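Local coordinates for protein hexokinase (Schistosoma mansoni, PDB 1BDG) that probably phosphorylates glucose and other hexoses at the 6-position with ATP, the first step of glycolysis, and binds glucose, at residues G221-V233 with E241-F253. Numbering follows the deposited sequence.
Sequences GTNVAYIEDSSKV and EPEVVINTEWGAF. With GLC (alpha-D-glucopyranose), chain B; SO4 (sulfate ion), chain E.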
ATOM      1  N   GLY A 221      -2.113   0.099   2.268  1.00 16.97           N
ATOM      2  CA  GLY A 221      -1.306   1.268   1.987  1.00 17.03           C
ATOM      3  C   GLY A 221      -0.903   1.326   0.521  1.00 15.47           C
ATOM      4  O   GLY A 221      -0.997   0.332  -0.184  1.00 14.71           O
ATOM      5  N   THR A 222      -0.490   2.494   0.044  1.00 15.06           N
ATOM      6  CA  THR A 222      -0.093   2.633  -1.342  1.00 13.74           C
ATOM      7  C   THR A 222       1.382   2.970  -1.445  1.00 14.61           C
ATOM      8  O   THR A 222       1.947   3.659  -0.576  1.00 15.40           O
ATOM      9  CB  THR A 222      -0.963   3.672  -2.100  1.00 14.53           C
ATOM     10  OG1 THR A 222      -0.635   3.645  -3.491  1.00 18.67           O
ATOM     11  CG2 THR A 222      -0.757   5.081  -1.576  1.00 12.74           C
ATOM     12  N   ASN A 223       2.017   2.417  -2.472  1.00 12.68           N
ATOM     13  CA  ASN A 223       3.435   2.625  -2.735  1.00 11.90           C
ATOM     14  C   ASN A 223       3.781   1.933  -4.049  1.00 13.62           C
ATOM     15  O   ASN A 223       3.113   0.988  -4.439  1.00 15.24           O
ATOM     16  CB  ASN A 223       4.283   2.053  -1.601  1.00  8.47           C
ATOM     17  CG  ASN A 223       5.726   2.451  -1.702  1.00  8.87           C
ATOM     18  OD1 ASN A 223       6.099   3.213  -2.578  1.00 11.45           O
ATOM     19  ND2 ASN A 223       6.549   1.941  -0.810  1.00  7.85           N
ATOM     20  N   VAL A 224       4.799   2.430  -4.741  1.00 14.40           N
ATOM     21  CA  VAL A 224       5.233   1.860  -6.003  1.00 13.39           C
ATOM     22  C   VAL A 224       6.753   1.726  -5.965  1.00 16.84           C
ATOM     23  O   VAL A 224       7.439   2.423  -5.198  1.00 19.48           O
ATOM     24  CB  VAL A 224       4.877   2.768  -7.194  1.00 13.99           C
ATOM     25  CG1 VAL A 224       5.921   3.841  -7.388  1.00  9.55           C
ATOM     26  CG2 VAL A 224       4.747   1.957  -8.441  1.00 13.75           C
ATOM     27  N   ALA A 225       7.273   0.832  -6.798  1.00 15.87           N
ATOM     28  CA  ALA A 225       8.694   0.595  -6.904  1.00 14.06           C
ATOM     29  C   ALA A 225       8.887   0.421  -8.388  1.00 16.26           C
ATOM     30  O   ALA A 225       7.994  -0.089  -9.061  1.00 17.01           O
ATOM     31  CB  ALA A 225       9.057  -0.664  -6.178  1.00 14.56           C
ATOM     32  N   TYR A 226      10.021   0.862  -8.917  1.00 15.54           N
ATOM     33  CA  TYR A 226      10.271   0.746 -10.348  1.00 16.49           C
ATOM     34  C   TYR A 226      11.765   0.554 -10.654  1.00 14.73           C
ATOM     35  O   TYR A 226      12.610   0.813  -9.800  1.00 15.29           O
ATOM     36  CB  TYR A 226       9.695   1.983 -11.069  1.00 14.34           C
ATOM     37  CG  TYR A 226      10.479   3.249 -10.847  1.00 15.53           C
ATOM     38  CD1 TYR A 226      10.322   3.993  -9.689  1.00 16.18           C
ATOM     39  CD2 TYR A 226      11.435   3.670 -11.774  1.00 16.21           C
ATOM     40  CE1 TYR A 226      11.115   5.129  -9.452  1.00 18.58           C
ATOM     41  CE2 TYR A 226      12.223   4.791 -11.554  1.00 15.16           C
ATOM     42  CZ  TYR A 226      12.068   5.515 -10.394  1.00 17.45           C
ATOM     43  OH  TYR A 226      12.872   6.608 -10.159  1.00 17.13           O
ATOM     44  N   ILE A 227      12.101   0.062 -11.846  1.00 16.58           N
ATOM     45  CA  ILE A 227      13.517  -0.108 -12.184  1.00 17.48           C
ATOM     46  C   ILE A 227      14.075   1.233 -12.656  1.00 17.06           C
ATOM     47  O   ILE A 227      13.479   1.880 -13.513  1.00 15.70           O
ATOM     48  CB  ILE A 227      13.770  -1.189 -13.259  1.00 14.80           C
ATOM     49  CG1 ILE A 227      13.049  -2.494 -12.904  1.00 14.37           C
ATOM     50  CG2 ILE A 227      15.262  -1.521 -13.285  1.00 14.65           C
ATOM     51  CD1 ILE A 227      13.139  -3.574 -13.975  1.00  9.97           C
ATOM     52  N   GLU A 228      15.213   1.636 -12.094  1.00 16.68           N
ATOM     53  CA  GLU A 228      15.845   2.913 -12.423  1.00 17.35           C
ATOM     54  C   GLU A 228      17.304   2.794 -12.847  1.00 17.18           C
ATOM     55  O   GLU A 228      17.948   1.775 -12.660  1.00 20.28           O
ATOM     56  CB  GLU A 228      15.740   3.859 -11.210  1.00 16.98           C
ATOM     57  CG  GLU A 228      16.585   5.145 -11.252  1.00 16.43           C
ATOM     58  CD  GLU A 228      16.027   6.203 -12.168  1.00 18.59           C
ATOM     59  OE1 GLU A 228      14.974   6.759 -11.815  1.00 19.93           O
ATOM     60  OE2 GLU A 228      16.632   6.490 -13.228  1.00 17.88           O
ATOM     61  N   ASP A 229      17.789   3.864 -13.454  1.00 18.94           N
ATOM     62  CA  ASP A 229      19.150   4.030 -13.939  1.00 17.17           C
ATOM     63  C   ASP A 229      20.016   4.283 -12.685  1.00 17.85           C
ATOM     64  O   ASP A 229      19.920   5.326 -12.043  1.00 18.80           O
ATOM     65  CB  ASP A 229      19.114   5.270 -14.844  1.00 16.51           C
ATOM     66  CG  ASP A 229      20.349   5.453 -15.682  1.00 17.85           C
ATOM     67  OD1 ASP A 229      21.446   5.640 -15.129  1.00 18.08           O
ATOM     68  OD2 ASP A 229      20.199   5.491 -16.917  1.00 20.27           O
ATOM     69  N   SER A 230      20.886   3.353 -12.338  1.00 20.33           N
ATOM     70  CA  SER A 230      21.721   3.535 -11.156  1.00 20.68           C
ATOM     71  C   SER A 230      22.779   4.624 -11.303  1.00 20.68           C
ATOM     72  O   SER A 230      23.744   4.652 -10.532  1.00 22.64           O
ATOM     73  CB  SER A 230      22.396   2.223 -10.764  1.00 19.83           C
ATOM     74  OG  SER A 230      23.314   1.842 -11.771  1.00 20.30           O
ATOM     75  N   SER A 231      22.673   5.449 -12.343  1.00 19.15           N
ATOM     76  CA  SER A 231      23.622   6.554 -12.536  1.00 16.68           C
ATOM     77  C   SER A 231      22.992   7.787 -11.923  1.00 15.33           C
ATOM     78  O   SER A 231      23.677   8.763 -11.609  1.00 11.82           O
ATOM     79  CB  SER A 231      23.904   6.789 -13.999  1.00 13.49           C
ATOM     80  N   LYS A 232      21.675   7.701 -11.740  1.00 15.14           N
ATOM     81  CA  LYS A 232      20.870   8.764 -11.168  1.00 14.97           C
ATOM     82  C   LYS A 232      20.658   8.589  -9.674  1.00 15.75           C
ATOM     83  O   LYS A 232      20.425   9.558  -8.977  1.00 17.60           O
ATOM     84  CB  LYS A 232      19.513   8.816 -11.855  1.00 14.39           C
ATOM     85  CG  LYS A 232      19.587   8.965 -13.352  1.00 15.81           C
ATOM     86  CD  LYS A 232      18.200   9.062 -13.954  1.00 18.20           C
ATOM     87  CE  LYS A 232      18.265   9.437 -15.425  1.00 18.72           C
ATOM     88  NZ  LYS A 232      16.916   9.506 -16.033  1.00 19.16           N
ATOM     89  N   VAL A 233      20.711   7.355  -9.176  1.00 15.67           N
ATOM     90  CA  VAL A 233      20.504   7.141  -7.749  1.00 15.72           C
ATOM     91  C   VAL A 233      21.770   7.529  -7.005  1.00 16.83           C
ATOM     92  O   VAL A 233      22.505   6.668  -6.542  1.00 17.61           O
ATOM     93  CB  VAL A 233      20.152   5.692  -7.427  1.00 12.86           C
ATOM     94  CG1 VAL A 233      19.774   5.585  -5.966  1.00 15.16           C
ATOM     95  CG2 VAL A 233      19.009   5.217  -8.301  1.00 12.21           C
ATOM     96  N   GLU A 241      26.499  -1.946 -11.721  1.00 19.77           N
ATOM     97  CA  GLU A 241      25.394  -2.477 -12.518  1.00 19.44           C
ATOM     98  C   GLU A 241      24.564  -1.304 -13.008  1.00 19.69           C
ATOM     99  O   GLU A 241      24.338  -0.348 -12.283  1.00 20.51           O
ATOM    100  CB  GLU A 241      24.538  -3.450 -11.720  1.00 18.98           C
ATOM    101  CG  GLU A 241      24.737  -3.361 -10.254  1.00 21.51           C
ATOM    102  CD  GLU A 241      25.946  -4.113  -9.799  1.00 20.26           C
ATOM    103  OE1 GLU A 241      27.032  -3.515  -9.767  1.00 20.30           O
ATOM    104  OE2 GLU A 241      25.799  -5.308  -9.467  1.00 22.21           O
ATOM    105  N   PRO A 242      23.998  -1.418 -14.207  1.00 18.86           N
ATOM    106  CA  PRO A 242      23.212  -0.334 -14.763  1.00 18.33           C
ATOM    107  C   PRO A 242      22.001   0.125 -13.998  1.00 20.19           C
ATOM    108  O   PRO A 242      21.711   1.329 -13.993  1.00 21.40           O
ATOM    109  CB  PRO A 242      22.826  -0.881 -16.127  1.00 20.32           C
ATOM    110  CG  PRO A 242      22.643  -2.324 -15.845  1.00 19.73           C
ATOM    111  CD  PRO A 242      23.854  -2.631 -15.024  1.00 19.97           C
ATOM    112  N   GLU A 243      21.294  -0.808 -13.353  1.00 20.38           N
ATOM    113  CA  GLU A 243      20.049  -0.463 -12.648  1.00 16.38           C
ATOM    114  C   GLU A 243      19.861  -0.944 -11.207  1.00 16.32           C
ATOM    115  O   GLU A 243      20.607  -1.797 -10.695  1.00 13.91           O
ATOM    116  CB  GLU A 243      18.859  -0.961 -13.474  1.00 15.68           C
ATOM    117  CG  GLU A 243      18.961  -0.693 -14.965  1.00 14.50           C
ATOM    118  CD  GLU A 243      17.763  -1.198 -15.726  1.00 16.29           C
ATOM    119  OE1 GLU A 243      17.499  -2.412 -15.665  1.00 14.22           O
ATOM    120  OE2 GLU A 243      17.089  -0.378 -16.384  1.00 15.77           O
ATOM    121  N   VAL A 244      18.811  -0.405 -10.589  1.00 14.18           N
ATOM    122  CA  VAL A 244      18.415  -0.718  -9.214  1.00 12.94           C
ATOM    123  C   VAL A 244      16.916  -0.459  -9.034  1.00 12.90           C
ATOM    124  O   VAL A 244      16.358   0.486  -9.598  1.00 10.64           O
ATOM    125  CB  VAL A 244      19.179   0.133  -8.176  1.00 13.30           C
ATOM    126  CG1 VAL A 244      18.707   1.590  -8.224  1.00 14.62           C
ATOM    127  CG2 VAL A 244      19.009  -0.453  -6.782  1.00 12.19           C
ATOM    128  N   VAL A 245      16.258  -1.333  -8.291  1.00 11.51           N
ATOM    129  CA  VAL A 245      14.845  -1.160  -8.055  1.00 11.74           C
ATOM    130  C   VAL A 245      14.744  -0.103  -6.982  1.00 12.87           C
ATOM    131  O   VAL A 245      15.369  -0.230  -5.936  1.00 15.54           O
ATOM    132  CB  VAL A 245      14.165  -2.489  -7.610  1.00 10.42           C
ATOM    133  CG1 VAL A 245      12.694  -2.260  -7.306  1.00 10.09           C
ATOM    134  CG2 VAL A 245      14.288  -3.533  -8.710  1.00  9.09           C
ATOM    135  N   ILE A 246      14.042   0.982  -7.281  1.00 13.42           N
ATOM    136  CA  ILE A 246      13.863   2.066  -6.326  1.00 14.60           C
ATOM    137  C   ILE A 246      12.547   1.928  -5.577  1.00 14.82           C
ATOM    138  O   ILE A 246      11.520   1.649  -6.183  1.00 15.06           O
ATOM    139  CB  ILE A 246      13.871   3.446  -7.032  1.00 16.53           C
ATOM    140  CG1 ILE A 246      15.291   3.818  -7.471  1.00 17.98           C
ATOM    141  CG2 ILE A 246      13.346   4.528  -6.098  1.00 18.55           C
ATOM    142  CD1 ILE A 246      16.169   4.308  -6.356  1.00 18.83           C
ATOM    143  N   ASN A 247      12.590   2.093  -4.261  1.00 14.28           N
ATOM    144  CA  ASN A 247      11.390   2.047  -3.436  1.00 14.56           C
ATOM    145  C   ASN A 247      11.038   3.525  -3.222  1.00 18.18           C
ATOM    146  O   ASN A 247      11.634   4.224  -2.389  1.00 18.07           O
ATOM    147  CB  ASN A 247      11.674   1.351  -2.109  1.00 12.58           C
ATOM    148  CG  ASN A 247      10.494   1.389  -1.158  1.00 11.27           C
ATOM    149  OD1 ASN A 247       9.373   1.709  -1.535  1.00 11.77           O
ATOM    150  ND2 ASN A 247      10.747   1.050   0.086  1.00 10.29           N
ATOM    151  N   THR A 248      10.092   4.002  -4.023  1.00 19.59           N
ATOM    152  CA  THR A 248       9.669   5.393  -4.001  1.00 19.46           C
ATOM    153  C   THR A 248       9.188   5.827  -2.643  1.00 19.23           C
ATOM    154  O   THR A 248       9.633   6.843  -2.129  1.00 19.40           O
ATOM    155  CB  THR A 248       8.569   5.641  -5.039  1.00 17.78           C
ATOM    156  OG1 THR A 248       7.382   4.943  -4.646  1.00 19.73           O
ATOM    157  CG2 THR A 248       9.020   5.137  -6.399  1.00 16.09           C
ATOM    158  N   GLU A 249       8.279   5.046  -2.072  1.00 20.73           N
ATOM    159  CA  GLU A 249       7.712   5.336  -0.762  1.00 19.66           C
ATOM    160  C   GLU A 249       6.968   6.678  -0.905  1.00 18.99           C
ATOM    161  O   GLU A 249       7.170   7.625  -0.136  1.00 18.03           O
ATOM    162  CB  GLU A 249       8.831   5.374   0.280  1.00 20.35           C
ATOM    163  CG  GLU A 249       8.395   5.112   1.717  1.00 23.72           C
ATOM    164  CD  GLU A 249       7.727   3.756   1.940  1.00 22.46           C
ATOM    165  OE1 GLU A 249       8.391   2.708   1.807  1.00 20.79           O
ATOM    166  OE2 GLU A 249       6.532   3.750   2.292  1.00 23.60           O
ATOM    167  N   TRP A 250       6.086   6.706  -1.911  1.00 18.04           N
ATOM    168  CA  TRP A 250       5.276   7.864  -2.276  1.00 17.21           C
ATOM    169  C   TRP A 250       4.115   8.176  -1.348  1.00 20.76           C
ATOM    170  O   TRP A 250       3.418   9.182  -1.525  1.00 20.62           O
ATOM    171  CB  TRP A 250       4.769   7.730  -3.725  1.00 16.19           C
ATOM    172  CG  TRP A 250       3.640   6.723  -3.983  1.00 13.80           C
ATOM    173  CD1 TRP A 250       2.843   6.111  -3.055  1.00 12.53           C
ATOM    174  CD2 TRP A 250       3.170   6.273  -5.263  1.00 11.43           C
ATOM    175  NE1 TRP A 250       1.913   5.321  -3.673  1.00 11.48           N
ATOM    176  CE2 TRP A 250       2.087   5.399  -5.026  1.00 12.84           C
ATOM    177  CE3 TRP A 250       3.556   6.533  -6.582  1.00 10.82           C
ATOM    178  CZ2 TRP A 250       1.377   4.778  -6.069  1.00 10.98           C
ATOM    179  CZ3 TRP A 250       2.848   5.918  -7.619  1.00 10.24           C
ATOM    180  CH2 TRP A 250       1.772   5.052  -7.354  1.00 10.51           C
ATOM    181  N   GLY A 251       3.846   7.285  -0.403  1.00 19.72           N
ATOM    182  CA  GLY A 251       2.773   7.550   0.532  1.00 19.26           C
ATOM    183  C   GLY A 251       3.092   8.859   1.231  1.00 18.37           C
ATOM    184  O   GLY A 251       2.200   9.607   1.632  1.00 19.71           O
ATOM    185  N   ALA A 252       4.379   9.151   1.354  1.00 17.58           N
ATOM    186  CA  ALA A 252       4.817  10.374   2.002  1.00 16.50           C
ATOM    187  C   ALA A 252       4.635  11.645   1.180  1.00 14.90           C
ATOM    188  O   ALA A 252       4.932  12.721   1.678  1.00 15.71           O
ATOM    189  CB  ALA A 252       6.254  10.243   2.453  1.00 15.70           C
ATOM    190  N   PHE A 253       4.156  11.554  -0.057  1.00 14.73           N
ATOM    191  CA  PHE A 253       3.975  12.767  -0.859  1.00 14.27           C
ATOM    192  C   PHE A 253       3.018  13.691  -0.118  1.00 13.78           C
ATOM    193  O   PHE A 253       2.153  13.241   0.608  1.00 12.16           O
ATOM    194  CB  PHE A 253       3.450  12.457  -2.271  1.00 14.00           C
ATOM    195  CG  PHE A 253       3.474  13.647  -3.219  1.00 14.92           C
ATOM    196  CD1 PHE A 253       4.614  14.447  -3.341  1.00 14.05           C
ATOM    197  CD2 PHE A 253       2.367  13.941  -4.020  1.00 17.50           C
ATOM    198  CE1 PHE A 253       4.663  15.520  -4.247  1.00 15.47           C
ATOM    199  CE2 PHE A 253       2.400  15.028  -4.942  1.00 18.73           C
ATOM    200  CZ  PHE A 253       3.559  15.812  -5.052  1.00 16.94           C
TER
HETATM  201  C1  GLC B 501       2.927   1.828   3.396  1.00 16.07           C
HETATM  202  C2  GLC B 501       4.399   1.543   3.696  1.00 14.99           C
HETATM  203  C3  GLC B 501       5.117   1.170   2.419  1.00 14.22           C
HETATM  204  C4  GLC B 501       4.412  -0.003   1.761  1.00 13.69           C
HETATM  205  C5  GLC B 501       2.966   0.360   1.507  1.00 10.91           C
HETATM  206  C6  GLC B 501       2.181  -0.791   0.907  1.00 12.85           C
HETATM  207  O1  GLC B 501       2.868   2.856   2.465  1.00 18.87           O
HETATM  208  O2  GLC B 501       5.027   2.692   4.261  1.00 13.02           O
HETATM  209  O3  GLC B 501       6.463   0.816   2.698  1.00 14.67           O
HETATM  210  O4  GLC B 501       5.053  -0.330   0.551  1.00 13.59           O
HETATM  211  O5  GLC B 501       2.340   0.693   2.748  1.00 12.68           O
HETATM  212  O6  GLC B 501       1.692  -1.659   1.908  1.00 11.31           O
HETATM  213  S   SO4 E 504      15.523  12.779 -13.696  1.00 38.87           S
HETATM  214  O1  SO4 E 504      14.320  13.573 -13.714  1.00 40.23           O
HETATM  215  O2  SO4 E 504      15.193  11.415 -13.985  1.00 37.97           O
HETATM  216  O3  SO4 E 504      16.431  13.282 -14.697  1.00 37.13           O
HETATM  217  O4  SO4 E 504      16.139  12.848 -12.397  1.00 36.46           O
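Tyr226 and Glu228 pair with Ile246 and Val244 where strands 222-229 and 243-247 run antiparallel, their axes 4.6 Å apart at 159°, as neighbours in the mixed sheet of the large subdomain, joined by four backbone hydrogen bonds between Tyr226 and Ile246 and between Glu228 and Val244. Beyond Asn247 segment 241-253 leaves the ladder, and side chains carry most of the bonding. The Asn223 amide works at both ends: OD1 receives the backbone N of Glu249 at 2.9 Å, that donor tilted from the carbonyl plane, while ND2 gives to Asn247 OD1, also at 2.9 Å, and to glucose O4. CG lies anti to the backbone N (chi1 -170°), which carries the amide to the sugar. Glu249 bends at chi2 (59°) and reaches the same ligand, OE1 accepting from O3 and OE2 from O2 at 2.7 Å. Thr248 OG1 donates to Val224 O at 2.6 Å, with a weak bond from its own backbone N to the same oxygen. Next to it Trp250 lies flat over Val224, whose CB sits 3.9 Å from the centroid of the six-membered ring in a CH-pi contact; at the indole edge NE1 donates, almost in the ring plane, to Thr222 OG1. On the sheet face that carries Tyr226, Glu228, Val244 and Ile246, Glu228 CB packs on Ile246 CG1, and Val233 CG2 meets both Val244 CG1 and Ile246 CD1. Tyr226 OH gives its proton to Glu228 OE1, which also forms a salt bridge with Arg388. At the far end Ser230 N closes on Pro242 O at 2.7 Å. The chemistry implies a glucose site built where the ladder ends: the Asn223 amide, bonded to Asn247 OD1 and the backbone N of Glu249, is fixed in rotation with an N-H directed at O4, while the Glu249 carboxylate takes the two neighbouring hydroxyls.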